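Local coordinates for flagellar biosynthesis protein FlhF (Bacillus subtilis, PDB 2PX0), which is an SRP-family GTPase that binds GTP as a homodimer, is needed for flagellar biosynthesis and may take part in translocation of the flagellum, at residues D91-A96 against I261-K266; T142-I147 against V166-E171; R193-P198 against K234-V239; L218-T223 against Y244-I249. One frame throughout, in Å; residues are numbered along the deposited sequence.

Contact 4 lies nearest the middle of the chain: two parallel strands are bonded side by side there, with buried apolar side chains on both faces and the guanine site at their ends. Contacts 1 and 3 are partly buried. The former sets a loop from the N-terminal helices on the end of helix 256-263 by apolar packing, and the latter joins two loops through a phenylalanine pair and an arginine. Contact 2 is a surface contact, about 34 Å from contact 1 between centres. Tyr244 connects contacts 1 and 4, and Leu218 and Phe236 connect contacts 4 and 3. Contacts 2 and 4 both reach one nucleotide, and contacts 2, 3 and 4 all meet the second subunit.

Contact 1: D91-A96 against I261-K266; sequences DMLPSA and ILAESK
Leu93 and Pro94 rest on the last turn of helix 256-263, where Leu262 and Ala263 receive them. One methyl of Leu93 does the touching: CD1 lies 3.7 Å from Leu262 CB and equally far from the backbone N of Ala263. Its CB does not point at the helix, but with CG set anti to the carbonyl carbon (chi1 -53°) the branched end comes nearer and crosses the Leu262 side chain obliquely. The CB of Pro94 points toward 261-266. The ring's CD stands 3.5 Å from Leu262 O, and its CB is 4.1 Å from Lys266 O. Proline suits this place because it has no N-H to satisfy and sets its CD and CB methylenes against the carbonyl oxygens of Leu262 and Lys266. Further back, Met92 O meets the CA of Ala263 at 3.5 Å in a CA-H...O contact, and the small alanine side chain lets the loop come this near.

Ser265 N makes a weak bond to Leu262 O as the chain leaves the helix at Glu264. That glutamate has its own ties, a salt bridge to Lys55 and a hydrogen bond to Tyr226. Around the contact, Trp99 packs on both Leu93 and Leu262, Phe259 packs against Met92 and Leu93, and Tyr244 of strand 243-247 meets Ile261, Leu262 and Ser265 on the sheet side.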
# COMPACT_ATOMS: atom_id res chain seq x y z
N ASP A 91 8.42 -23.37 12.47
CA ASP A 91 7.41 -24.22 13.11
C ASP A 91 6.25 -23.42 13.68
O ASP A 91 5.51 -23.92 14.54
CB ASP A 91 8.06 -25.08 14.19
CG ASP A 91 8.63 -26.38 13.64
OD1 ASP A 91 9.32 -26.35 12.59
OD2 ASP A 91 8.40 -27.45 14.27
N MET A 92 6.09 -22.19 13.19
CA MET A 92 5.02 -21.28 13.63
C MET A 92 4.06 -20.86 12.52
O MET A 92 2.99 -20.29 12.80
CB MET A 92 5.61 -20.03 14.25
CG MET A 92 6.21 -20.26 15.59
SD MET A 92 6.87 -18.73 16.23
CE MET A 92 5.33 -17.75 16.41
N LEU A 93 4.44 -21.11 11.27
CA LEU A 93 3.59 -20.77 10.13
C LEU A 93 2.95 -22.09 9.73
O LEU A 93 3.43 -23.16 10.09
CB LEU A 93 4.41 -20.27 8.94
CG LEU A 93 5.42 -19.12 9.03
CD1 LEU A 93 4.78 -17.90 9.66
CD2 LEU A 93 6.61 -19.58 9.84
N PRO A 94 1.84 -22.04 8.99
CA PRO A 94 1.20 -23.30 8.58
C PRO A 94 2.19 -24.21 7.87
O PRO A 94 3.08 -23.74 7.17
CB PRO A 94 0.05 -22.85 7.69
CG PRO A 94 0.37 -21.41 7.35
CD PRO A 94 1.03 -20.88 8.59
N SER A 95 2.05 -25.52 8.06
CA SER A 95 2.96 -26.49 7.46
C SER A 95 3.10 -26.34 5.95
O SER A 95 2.19 -25.87 5.26
CB SER A 95 2.51 -27.90 7.79
OG SER A 95 1.13 -28.04 7.51
N ALA A 96 4.25 -26.77 5.45
CA ALA A 96 4.58 -26.69 4.03
C ALA A 96 3.42 -27.05 3.11
O ALA A 96 3.25 -26.42 2.06
CB ALA A 96 5.75 -27.59 3.73
N ILE A 261 1.17 -12.08 10.15
CA ILE A 261 -0.11 -12.44 9.57
C ILE A 261 -0.24 -13.92 9.32
O ILE A 261 -1.32 -14.51 9.50
CB ILE A 261 -0.35 -11.72 8.22
CG1 ILE A 261 -0.68 -10.25 8.46
CG2 ILE A 261 -1.50 -12.36 7.50
CD1 ILE A 261 -1.90 -10.04 9.32
N LEU A 262 0.86 -14.53 8.90
CA LEU A 262 0.85 -15.94 8.61
C LEU A 262 0.86 -16.77 9.88
O LEU A 262 0.15 -17.77 9.96
CB LEU A 262 2.05 -16.31 7.74
CG LEU A 262 1.96 -15.93 6.27
CD1 LEU A 262 3.34 -16.10 5.61
CD2 LEU A 262 0.92 -16.80 5.61
N ALA A 263 1.65 -16.34 10.87
CA ALA A 263 1.75 -17.06 12.14
C ALA A 263 0.38 -17.42 12.69
O ALA A 263 0.13 -18.56 13.11
CB ALA A 263 2.50 -16.22 13.14
N GLU A 264 -0.50 -16.43 12.69
CA GLU A 264 -1.86 -16.60 13.17
C GLU A 264 -2.84 -16.85 12.00
O GLU A 264 -3.89 -16.22 11.93
CB GLU A 264 -2.25 -15.37 13.97
CG GLU A 264 -1.82 -14.07 13.31
CD GLU A 264 -1.93 -12.85 14.22
OE1 GLU A 264 -1.18 -12.78 15.23
OE2 GLU A 264 -2.76 -11.96 13.93
N SER A 265 -2.50 -17.78 11.10
CA SER A 265 -3.35 -18.14 9.94
C SER A 265 -3.41 -19.66 9.79
O SER A 265 -2.66 -20.38 10.46
CB SER A 265 -2.79 -17.61 8.60
OG SER A 265 -2.72 -16.21 8.53
N LYS A 266 -4.25 -20.13 8.88
CA LYS A 266 -4.37 -21.55 8.60
C LYS A 266 -3.97 -21.88 7.16
O LYS A 266 -3.98 -23.05 6.75
CB LYS A 266 -5.80 -22.03 8.85
CG LYS A 266 -6.14 -22.24 10.32
CD LYS A 266 -6.10 -20.93 11.11
CE LYS A 266 -6.14 -21.18 12.62
NZ LYS A 266 -4.84 -21.69 13.17

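Contact 2: T142-I147 against V166-E171; sequences TDTYRI and VCYTKE. With GNP (phosphoaminophosphonic acid-guanylate ester), chain J; GNP (phosphoaminophosphonic acid-guanylate ester), chain R.
Thr144 meets Tyr168 in a small surface contact between two loops at the edge of the GTPase domain, one leaving edge strand 137-141 and the other leading into helix 170-179. The two side chains cross at about a right angle. Thr144 OG1 sits over the middle of the tyrosine ring, 3.6 Å above its plane, while the methyl CG2 reaches CE2 on the ring's rim at 3.3 Å. With OG1 anti to the carbonyl carbon (chi1 -72°), CG2 falls anti to the backbone N, and both branches reach the ring. A beta-branched residue suits the place, with a polar atom and a methyl for one aromatic face. Beside them the backbones draw together, Thr142 CA lying 4.0 Å from Cys167 O, and Cys167 packs onto Phe173 and Ala176 of helix 170-179. That helix begins with Thr169 as N-cap, its OG1 bonding Glu172 N, and Lys170 and Glu171 form a salt bridge beside it.

The loop 142-147 then turns away towards the nucleotides. Its Asp-Thr-Tyr-Arg run matches the motif found in this loop in SRP-type GTPases. Arg146, extended from CG to NE, donates a hydrogen bond from NH1 to the gamma-phosphate oxygen O1G of the GNP in chain J (3.1 Å), which lies at the guanidinium edge. O2A of the other GNP lies over one guanidinium face, and NH2 bonds weakly to Gln152 of the second subunit. One cationic group thus stands between two nucleotides, consistent with a dimer interface that depends on bound triphosphate.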
# COMPACT_ATOMS: atom_id res chain seq x y z
N THR A 142 -14.93 -8.19 -12.87
CA THR A 142 -16.03 -7.87 -11.99
C THR A 142 -15.79 -6.43 -11.64
O THR A 142 -16.65 -5.76 -11.06
CB THR A 142 -15.97 -8.73 -10.72
OG1 THR A 142 -16.51 -10.01 -11.02
CG2 THR A 142 -16.77 -8.11 -9.59
N ASP A 143 -14.61 -5.93 -12.01
CA ASP A 143 -14.29 -4.56 -11.70
C ASP A 143 -15.05 -3.58 -12.57
O ASP A 143 -14.53 -3.09 -13.58
CB ASP A 143 -12.79 -4.30 -11.82
CG ASP A 143 -12.41 -2.93 -11.33
OD1 ASP A 143 -12.96 -1.94 -11.85
OD2 ASP A 143 -11.58 -2.83 -10.41
N THR A 144 -16.28 -3.30 -12.16
CA THR A 144 -17.14 -2.37 -12.87
C THR A 144 -16.92 -1.00 -12.25
O THR A 144 -17.12 0.03 -12.90
CB THR A 144 -18.61 -2.75 -12.71
OG1 THR A 144 -18.87 -3.93 -13.48
CG2 THR A 144 -19.51 -1.61 -13.18
N TYR A 145 -16.47 -1.00 -11.00
CA TYR A 145 -16.23 0.24 -10.29
C TYR A 145 -15.13 1.13 -10.88
O TYR A 145 -15.41 2.15 -11.49
CB TYR A 145 -15.90 -0.03 -8.82
CG TYR A 145 -15.72 1.24 -8.05
CD1 TYR A 145 -16.78 2.15 -7.90
CD2 TYR A 145 -14.48 1.59 -7.51
CE1 TYR A 145 -16.60 3.37 -7.25
CE2 TYR A 145 -14.29 2.81 -6.86
CZ TYR A 145 -15.35 3.69 -6.74
OH TYR A 145 -15.17 4.90 -6.12
N ARG A 146 -13.88 0.74 -10.68
CA ARG A 146 -12.74 1.52 -11.17
C ARG A 146 -12.85 1.99 -12.62
O ARG A 146 -13.03 1.19 -13.54
CB ARG A 146 -11.44 0.73 -10.99
CG ARG A 146 -10.25 1.43 -11.61
CD ARG A 146 -8.94 0.78 -11.25
NE ARG A 146 -7.85 1.37 -12.02
CZ ARG A 146 -6.57 1.36 -11.64
NH1 ARG A 146 -6.22 0.79 -10.50
NH2 ARG A 146 -5.65 1.92 -12.41
N ILE A 147 -12.70 3.30 -12.80
CA ILE A 147 -12.77 3.91 -14.11
C ILE A 147 -11.64 3.47 -15.04
O ILE A 147 -10.47 3.54 -14.67
CB ILE A 147 -12.74 5.44 -13.99
CG1 ILE A 147 -14.10 5.92 -13.48
CG2 ILE A 147 -12.38 6.09 -15.31
CD1 ILE A 147 -14.16 7.41 -13.16
N VAL A 166 -17.09 -8.93 -19.26
CA VAL A 166 -17.38 -8.07 -18.11
C VAL A 166 -18.67 -8.57 -17.45
O VAL A 166 -19.53 -9.15 -18.11
CB VAL A 166 -17.59 -6.61 -18.55
CG1 VAL A 166 -18.11 -5.78 -17.40
CG2 VAL A 166 -16.27 -6.03 -19.05
N CYS A 167 -18.80 -8.35 -16.14
CA CYS A 167 -19.99 -8.79 -15.43
C CYS A 167 -20.44 -7.79 -14.37
O CYS A 167 -19.64 -7.37 -13.53
CB CYS A 167 -19.73 -10.14 -14.79
SG CYS A 167 -19.10 -11.37 -15.95
N TYR A 168 -21.71 -7.40 -14.42
CA TYR A 168 -22.27 -6.46 -13.46
C TYR A 168 -23.14 -7.18 -12.42
O TYR A 168 -23.34 -6.68 -11.31
CB TYR A 168 -23.12 -5.39 -14.16
CG TYR A 168 -22.34 -4.46 -15.04
CD1 TYR A 168 -21.59 -4.94 -16.11
CD2 TYR A 168 -22.36 -3.08 -14.81
CE1 TYR A 168 -20.86 -4.07 -16.93
CE2 TYR A 168 -21.64 -2.20 -15.63
CZ TYR A 168 -20.89 -2.70 -16.69
OH TYR A 168 -20.17 -1.86 -17.51
N THR A 169 -23.65 -8.35 -12.78
CA THR A 169 -24.49 -9.12 -11.86
C THR A 169 -23.93 -10.51 -11.67
O THR A 169 -22.99 -10.90 -12.37
CB THR A 169 -25.93 -9.26 -12.39
OG1 THR A 169 -25.96 -10.18 -13.49
CG2 THR A 169 -26.46 -7.91 -12.85
N LYS A 170 -24.51 -11.23 -10.72
CA LYS A 170 -24.09 -12.59 -10.41
C LYS A 170 -24.48 -13.53 -11.54
O LYS A 170 -23.76 -14.49 -11.84
CB LYS A 170 -24.75 -13.04 -9.11
CG LYS A 170 -26.24 -12.82 -9.14
CD LYS A 170 -26.85 -12.82 -7.75
CE LYS A 170 -28.21 -12.13 -7.77
NZ LYS A 170 -28.09 -10.72 -8.27
N GLU A 171 -25.62 -13.24 -12.16
CA GLU A 171 -26.13 -14.05 -13.26
C GLU A 171 -25.17 -13.95 -14.44
O GLU A 171 -24.75 -14.96 -15.00
CB GLU A 171 -27.52 -13.56 -13.70
CG GLU A 171 -28.52 -13.33 -12.58
CD GLU A 171 -28.48 -11.92 -12.03
OE1 GLU A 171 -28.45 -10.96 -12.84
OE2 GLU A 171 -28.49 -11.76 -10.78
PG GNP J . -7.06 -1.76 -7.88
O1G GNP J . -7.09 -0.28 -7.76
O2G GNP J . -7.81 -2.28 -9.12
O3G GNP J . -7.53 -2.44 -6.64
N3B GNP J . -5.41 -2.01 -8.13
PB GNP J . -4.82 -3.53 -8.36
O1B GNP J . -4.88 -4.31 -7.14
O2B GNP J . -5.50 -4.06 -9.59
O3A GNP J . -3.28 -3.07 -8.64
PA GNP J . -2.58 -2.76 -9.99
O1A GNP J . -2.42 -3.99 -10.81
O2A GNP J . -3.34 -1.56 -10.55
O5' GNP J . -1.20 -2.32 -9.56
C5' GNP J . -1.05 -1.15 -8.76
C4' GNP J . 0.37 -0.71 -8.72
O4' GNP J . 1.26 -1.50 -8.00
C3' GNP J . 0.99 -0.57 -10.14
O3' GNP J . 1.67 0.68 -10.29
C2' GNP J . 1.97 -1.74 -10.22
O2' GNP J . 3.06 -1.52 -11.07
C1' GNP J . 2.37 -1.86 -8.79
N9 GNP J . 2.80 -3.24 -8.49
C8 GNP J . 1.95 -4.43 -8.59
N7 GNP J . 2.63 -5.49 -8.26
C5 GNP J . 3.98 -4.98 -7.95
C6 GNP J . 5.17 -5.70 -7.52
O6 GNP J . 5.32 -6.84 -7.34
N1 GNP J . 6.24 -4.82 -7.32
C2 GNP J . 6.04 -3.46 -7.54
N2 GNP J . 7.25 -2.74 -7.28
N3 GNP J . 5.04 -2.77 -7.91
C4 GNP J . 4.00 -3.63 -8.10
PG GNP R . -0.31 3.80 -10.18
O1G GNP R . -0.30 2.35 -10.50
O2G GNP R . -0.58 4.66 -11.43
O3G GNP R . 0.92 4.24 -9.49
N3B GNP R . -1.69 3.89 -9.18
PB GNP R . -2.20 5.34 -8.55
O1B GNP R . -1.29 5.83 -7.53
O2B GNP R . -2.50 6.19 -9.73
O3A GNP R . -3.52 4.85 -7.83
PA GNP R . -4.94 5.02 -8.25
O1A GNP R . -5.31 6.45 -8.21
O2A GNP R . -5.05 4.25 -9.55
O5' GNP R . -5.71 4.28 -7.15
C5' GNP R . -5.54 2.86 -6.95
C4' GNP R . -6.55 2.32 -5.99
O4' GNP R . -6.56 2.86 -4.71
C3' GNP R . -8.01 2.46 -6.53
O3' GNP R . -8.73 1.21 -6.44
C2' GNP R . -8.62 3.55 -5.63
O2' GNP R . -10.01 3.46 -5.46
C1' GNP R . -7.85 3.32 -4.36
N9 GNP R . -7.76 4.58 -3.58
C8 GNP R . -7.06 5.78 -4.02
N7 GNP R . -7.17 6.73 -3.11
C5 GNP R . -7.98 6.10 -2.03
C6 GNP R . -8.44 6.66 -0.75
O6 GNP R . -8.27 7.72 -0.31
N1 GNP R . -9.17 5.74 -0.03
C2 GNP R . -9.37 4.48 -0.56
N2 GNP R . -10.15 3.68 0.36
N3 GNP R . -9.01 3.92 -1.66
C4 GNP R . -8.29 4.83 -2.37

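Contact 3: R193-P198 against K234-V239; sequences RNFKDP and KRFSSV
The torsions of Phe195 and Arg235 set up the two halves of this contact, the ring pair with Phe236 and the guanidinium grip on Lys196. The phenylalanine has CG anti to its carbonyl carbon (chi1 -59°), which carries the ring over towards Phe236, whereas the arginine chain bends at both chi2 and chi3, bringing the guanidinium to Lys196 O. The two rings meet obliquely, with centroids 4.7 Å apart and planes at 49°. Phe236 CZ lies over one face of the Phe195 ring, off-centre towards the rim and nearest CD2. Two buried aromatics suit the place because each offers a broad apolar surface to the other.

Arg235 NH1 donates to Lys196 O at 2.9 Å, coming from above the carbonyl plane, and NH2 adds a weak bond to the same oxygen at 3.3 Å. Phe195 O touches Arg235 CB (3.6 Å) and lies over one face of the guanidinium; Pro198 CD approaches its edge at NH2. Arginine suits this spot because one head can hold a backbone oxygen with two N-H groups while its CB and CG lie against Phe195 O. Lys196 sends its NZ to Asp250 O of the second subunit.

Asp197 caps helix 198-207 through Gln199 N. The segment opens with Arg193, last residue of the Asp-Thr-Ala-Gly-Arg run, probably the G3 motif and by similarity GTP-binding, and Phe195 lies close to Gly112 of the P-loop.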
# COMPACT_ATOMS: atom_id res chain seq x y z
N ARG A 193 -12.30 -2.52 -3.46
CA ARG A 193 -13.08 -1.71 -2.54
C ARG A 193 -12.40 -1.85 -1.18
O ARG A 193 -11.62 -2.78 -0.99
CB ARG A 193 -14.52 -2.23 -2.48
CG ARG A 193 -15.17 -2.53 -3.82
CD ARG A 193 -15.92 -1.35 -4.43
NE ARG A 193 -16.81 -1.79 -5.51
CZ ARG A 193 -17.66 -1.01 -6.17
NH1 ARG A 193 -17.77 0.27 -5.86
NH2 ARG A 193 -18.43 -1.52 -7.14
N ASN A 194 -12.68 -0.95 -0.25
CA ASN A 194 -12.09 -1.01 1.09
C ASN A 194 -12.91 -1.94 1.97
O ASN A 194 -13.86 -1.52 2.62
CB ASN A 194 -12.04 0.40 1.68
CG ASN A 194 -12.18 0.42 3.19
OD1 ASN A 194 -11.62 -0.44 3.89
ND2 ASN A 194 -12.90 1.40 3.71
N PHE A 195 -12.52 -3.21 2.00
CA PHE A 195 -13.24 -4.23 2.77
C PHE A 195 -13.37 -4.06 4.28
O PHE A 195 -13.13 -5.01 5.04
CB PHE A 195 -12.64 -5.61 2.48
CG PHE A 195 -12.70 -5.99 1.04
CD1 PHE A 195 -11.74 -5.51 0.15
CD2 PHE A 195 -13.71 -6.81 0.56
CE1 PHE A 195 -11.81 -5.85 -1.20
CE2 PHE A 195 -13.78 -7.15 -0.79
CZ PHE A 195 -12.83 -6.67 -1.67
N LYS A 196 -13.74 -2.87 4.73
CA LYS A 196 -13.93 -2.63 6.15
C LYS A 196 -15.41 -2.35 6.31
O LYS A 196 -15.94 -2.24 7.42
CB LYS A 196 -13.09 -1.45 6.64
CG LYS A 196 -12.07 -1.84 7.72
CD LYS A 196 -11.09 -0.69 8.02
CE LYS A 196 -11.81 0.60 8.42
NZ LYS A 196 -10.84 1.68 8.68
N ASP A 197 -16.07 -2.24 5.16
CA ASP A 197 -17.51 -2.04 5.09
C ASP A 197 -18.01 -3.41 4.66
O ASP A 197 -17.93 -3.78 3.49
CB ASP A 197 -17.86 -0.99 4.03
CG ASP A 197 -19.26 -1.19 3.44
OD1 ASP A 197 -20.13 -1.77 4.13
OD2 ASP A 197 -19.50 -0.77 2.29
N PRO A 198 -18.55 -4.18 5.62
CA PRO A 198 -19.06 -5.52 5.30
C PRO A 198 -19.88 -5.61 4.02
O PRO A 198 -20.04 -6.70 3.47
CB PRO A 198 -19.86 -5.89 6.55
CG PRO A 198 -20.25 -4.56 7.14
CD PRO A 198 -18.99 -3.76 6.96
N LYS A 234 -9.74 -10.64 9.08
CA LYS A 234 -10.87 -11.15 9.85
C LYS A 234 -12.15 -10.91 9.07
O LYS A 234 -13.01 -11.78 8.98
CB LYS A 234 -10.96 -10.43 11.19
CG LYS A 234 -9.65 -10.38 11.96
CD LYS A 234 -9.06 -11.78 12.14
CE LYS A 234 -7.73 -11.73 12.89
NZ LYS A 234 -7.87 -11.18 14.26
N ARG A 235 -12.26 -9.71 8.50
CA ARG A 235 -13.43 -9.35 7.72
C ARG A 235 -13.64 -10.33 6.58
O ARG A 235 -14.73 -10.42 6.02
CB ARG A 235 -13.27 -7.93 7.15
CG ARG A 235 -12.88 -6.88 8.19
CD ARG A 235 -13.75 -6.97 9.46
NE ARG A 235 -15.15 -6.61 9.23
CZ ARG A 235 -15.57 -5.37 8.99
NH1 ARG A 235 -14.71 -4.36 8.95
NH2 ARG A 235 -16.86 -5.14 8.79
N PHE A 236 -12.60 -11.08 6.25
CA PHE A 236 -12.69 -12.05 5.16
C PHE A 236 -12.92 -13.47 5.66
O PHE A 236 -12.84 -14.42 4.89
CB PHE A 236 -11.43 -12.03 4.31
CG PHE A 236 -11.46 -11.01 3.21
CD1 PHE A 236 -11.15 -9.68 3.46
CD2 PHE A 236 -11.84 -11.39 1.92
CE1 PHE A 236 -11.19 -8.73 2.45
CE2 PHE A 236 -11.89 -10.45 0.89
CZ PHE A 236 -11.57 -9.12 1.16
N SER A 237 -13.20 -13.60 6.95
CA SER A 237 -13.43 -14.91 7.54
C SER A 237 -14.54 -15.70 6.84
O SER A 237 -14.36 -16.89 6.54
CB SER A 237 -13.74 -14.77 9.02
OG SER A 237 -13.71 -16.04 9.65
N SER A 238 -15.68 -15.06 6.59
CA SER A 238 -16.79 -15.74 5.92
C SER A 238 -16.33 -16.36 4.60
O SER A 238 -16.37 -17.58 4.43
CB SER A 238 -17.93 -14.76 5.68
OG SER A 238 -17.46 -13.42 5.70
N VAL A 239 -15.88 -15.52 3.67
CA VAL A 239 -15.42 -15.98 2.36
C VAL A 239 -14.19 -16.88 2.44
O VAL A 239 -13.20 -16.54 3.08
CB VAL A 239 -15.08 -14.82 1.43
CG1 VAL A 239 -14.25 -13.81 2.17
CG2 VAL A 239 -14.33 -15.35 0.21

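Contact 4: L218-T223 against Y244-I249; sequences LVLSAT and YIFTKI. With GNP (phosphoaminophosphonic acid-guanylate ester), chain J.
Leu218 and Tyr244 lie side by side and point the same way, the leucine's CD2 methyl fitting against the edge of the tyrosine ring at CE1, 3.4 Å away. Leu220 and Phe246 repeat the pattern two residues on, on the same face: Leu220 CB is 4.0 Å from Phe246 CE1, and the leucine also comes near the tyrosine ring with its CD1. Large rings on one strand and branched leucines on the other thus interlock on the face that helix 256-263 covers. On the reverse face, Val219 CG2 enters beside Ile245 CB at 3.8 Å, and beta-branched Val219 and Ile245 suit this face, where helix 118-132 packs on them.

The strands run parallel, as in the beta-alpha-beta unit formed by strand 214-221, helix 226-232 and strand 243-247 of the P-loop NTPase fold. Four backbone hydrogen bonds alternate between them: Ile245 N to Leu218 O, Leu220 N to Ile245 O, Thr247 N to Leu220 O (3.1 Å), and Ala222 N to Thr247 O (2.9 Å).

At the last pair and beyond it the side chains are smaller. Ala222 CB settles against the other loop, 4.0 Å from Ile249 CG2, and Ser221 OG takes Thr223 N in an ST turn. Thr247 OG1 faces Ser221 CB and bonds to Ala116 O of the P-loop. Lys248 lies extended along the nucleotide, its CG 4.0 Å from C5 of the guanine of the GNP in chain J, and its backbone N reaches O6 weakly; the place of NZ is less certain, but it lies by O4' of that GNP, Gly115 O and Thr114 OG1 of the second subunit.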
# COMPACT_ATOMS: atom_id res chain seq x y z
N LEU A 218 -6.33 -14.32 -1.83
CA LEU A 218 -6.42 -13.02 -1.17
C LEU A 218 -5.15 -12.21 -1.39
O LEU A 218 -4.07 -12.57 -0.93
CB LEU A 218 -6.69 -13.22 0.32
CG LEU A 218 -6.74 -11.95 1.17
CD1 LEU A 218 -7.86 -11.02 0.73
CD2 LEU A 218 -6.94 -12.33 2.61
N VAL A 219 -5.28 -11.08 -2.08
CA VAL A 219 -4.13 -10.25 -2.39
C VAL A 219 -3.82 -9.09 -1.45
O VAL A 219 -4.54 -8.09 -1.41
CB VAL A 219 -4.26 -9.69 -3.83
CG1 VAL A 219 -3.20 -8.62 -4.10
CG2 VAL A 219 -4.12 -10.83 -4.84
N LEU A 220 -2.72 -9.22 -0.69
CA LEU A 220 -2.31 -8.17 0.24
C LEU A 220 -0.91 -7.73 -0.15
O LEU A 220 -0.15 -8.52 -0.74
CB LEU A 220 -2.26 -8.67 1.68
CG LEU A 220 -3.51 -9.22 2.34
CD1 LEU A 220 -3.15 -9.58 3.75
CD2 LEU A 220 -4.64 -8.23 2.32
N SER A 221 -0.56 -6.49 0.20
CA SER A 221 0.74 -5.95 -0.12
C SER A 221 1.71 -5.98 1.05
O SER A 221 1.34 -5.68 2.18
CB SER A 221 0.61 -4.52 -0.60
OG SER A 221 1.89 -3.91 -0.68
N ALA A 222 2.96 -6.35 0.75
CA ALA A 222 4.04 -6.44 1.72
C ALA A 222 4.43 -5.08 2.31
O ALA A 222 5.38 -4.96 3.09
CB ALA A 222 5.25 -7.11 1.06
N THR A 223 3.70 -4.05 1.94
CA THR A 223 4.01 -2.72 2.45
C THR A 223 3.09 -2.27 3.59
O THR A 223 3.44 -1.38 4.36
CB THR A 223 3.98 -1.69 1.30
OG1 THR A 223 4.77 -2.17 0.21
CG2 THR A 223 4.57 -0.39 1.76
N TYR A 244 -2.48 -17.13 -0.37
CA TYR A 244 -2.24 -15.71 -0.15
C TYR A 244 -1.25 -15.18 -1.19
O TYR A 244 -0.31 -15.88 -1.59
CB TYR A 244 -1.57 -15.49 1.20
CG TYR A 244 -2.44 -15.26 2.40
CD1 TYR A 244 -3.44 -14.30 2.39
CD2 TYR A 244 -2.13 -15.88 3.60
CE1 TYR A 244 -4.12 -13.96 3.56
CE2 TYR A 244 -2.80 -15.55 4.77
CZ TYR A 244 -3.78 -14.59 4.75
OH TYR A 244 -4.40 -14.26 5.92
N ILE A 245 -1.44 -13.94 -1.60
CA ILE A 245 -0.51 -13.32 -2.53
C ILE A 245 0.01 -12.02 -1.92
O ILE A 245 -0.75 -11.08 -1.64
CB ILE A 245 -1.15 -13.07 -3.89
CG1 ILE A 245 -1.58 -14.41 -4.49
CG2 ILE A 245 -0.16 -12.41 -4.83
CD1 ILE A 245 -2.21 -14.33 -5.87
N PHE A 246 1.32 -12.00 -1.67
CA PHE A 246 1.96 -10.84 -1.09
C PHE A 246 2.75 -10.17 -2.18
O PHE A 246 3.67 -10.75 -2.74
CB PHE A 246 2.86 -11.25 0.08
CG PHE A 246 2.10 -11.56 1.34
CD1 PHE A 246 1.55 -10.53 2.10
CD2 PHE A 246 1.86 -12.87 1.72
CE1 PHE A 246 0.78 -10.81 3.22
CE2 PHE A 246 1.09 -13.15 2.83
CZ PHE A 246 0.55 -12.12 3.58
N THR A 247 2.39 -8.93 -2.47
CA THR A 247 3.06 -8.19 -3.51
C THR A 247 4.10 -7.20 -2.99
O THR A 247 4.22 -6.97 -1.79
CB THR A 247 2.04 -7.41 -4.32
OG1 THR A 247 1.46 -6.41 -3.49
CG2 THR A 247 0.95 -8.34 -4.86
N LYS A 248 4.86 -6.65 -3.91
CA LYS A 248 5.86 -5.64 -3.61
C LYS A 248 6.90 -5.98 -2.54
O LYS A 248 7.38 -5.09 -1.83
CB LYS A 248 5.12 -4.35 -3.23
CG LYS A 248 3.83 -4.18 -4.01
CD LYS A 248 3.25 -2.80 -3.86
CE LYS A 248 2.08 -2.65 -4.83
NZ LYS A 248 1.53 -1.27 -4.86
N ILE A 249 7.28 -7.26 -2.46
CA ILE A 249 8.29 -7.65 -1.48
C ILE A 249 9.59 -6.94 -1.82
O ILE A 249 10.46 -6.77 -0.97
CB ILE A 249 8.53 -9.17 -1.47
CG1 ILE A 249 9.02 -9.64 -2.83
CG2 ILE A 249 7.24 -9.90 -1.07
CD1 ILE A 249 9.32 -11.14 -2.87
PG GNP J . -7.06 -1.76 -7.88
O1G GNP J . -7.09 -0.28 -7.76
O2G GNP J . -7.81 -2.28 -9.12
O3G GNP J . -7.53 -2.44 -6.64
N3B GNP J . -5.41 -2.01 -8.13
PB GNP J . -4.82 -3.53 -8.36
O1B GNP J . -4.88 -4.31 -7.14
O2B GNP J . -5.50 -4.06 -9.59
O3A GNP J . -3.28 -3.07 -8.64
PA GNP J . -2.58 -2.76 -9.99
O1A GNP J . -2.42 -3.99 -10.81
O2A GNP J . -3.34 -1.56 -10.55
O5' GNP J . -1.20 -2.32 -9.56
C5' GNP J . -1.05 -1.15 -8.76
C4' GNP J . 0.37 -0.71 -8.72
O4' GNP J . 1.26 -1.50 -8.00
C3' GNP J . 0.99 -0.57 -10.14
O3' GNP J . 1.67 0.68 -10.29
C2' GNP J . 1.97 -1.74 -10.22
O2' GNP J . 3.06 -1.52 -11.07
C1' GNP J . 2.37 -1.86 -8.79
N9 GNP J . 2.80 -3.24 -8.49
C8 GNP J . 1.95 -4.43 -8.59
N7 GNP J . 2.63 -5.49 -8.26
C5 GNP J . 3.98 -4.98 -7.95
C6 GNP J . 5.17 -5.70 -7.52
O6 GNP J . 5.32 -6.84 -7.34
N1 GNP J . 6.24 -4.82 -7.32
C2 GNP J . 6.04 -3.46 -7.54
N2 GNP J . 7.25 -2.74 -7.28
N3 GNP J . 5.04 -2.77 -7.91
C4 GNP J . 4.00 -3.63 -8.10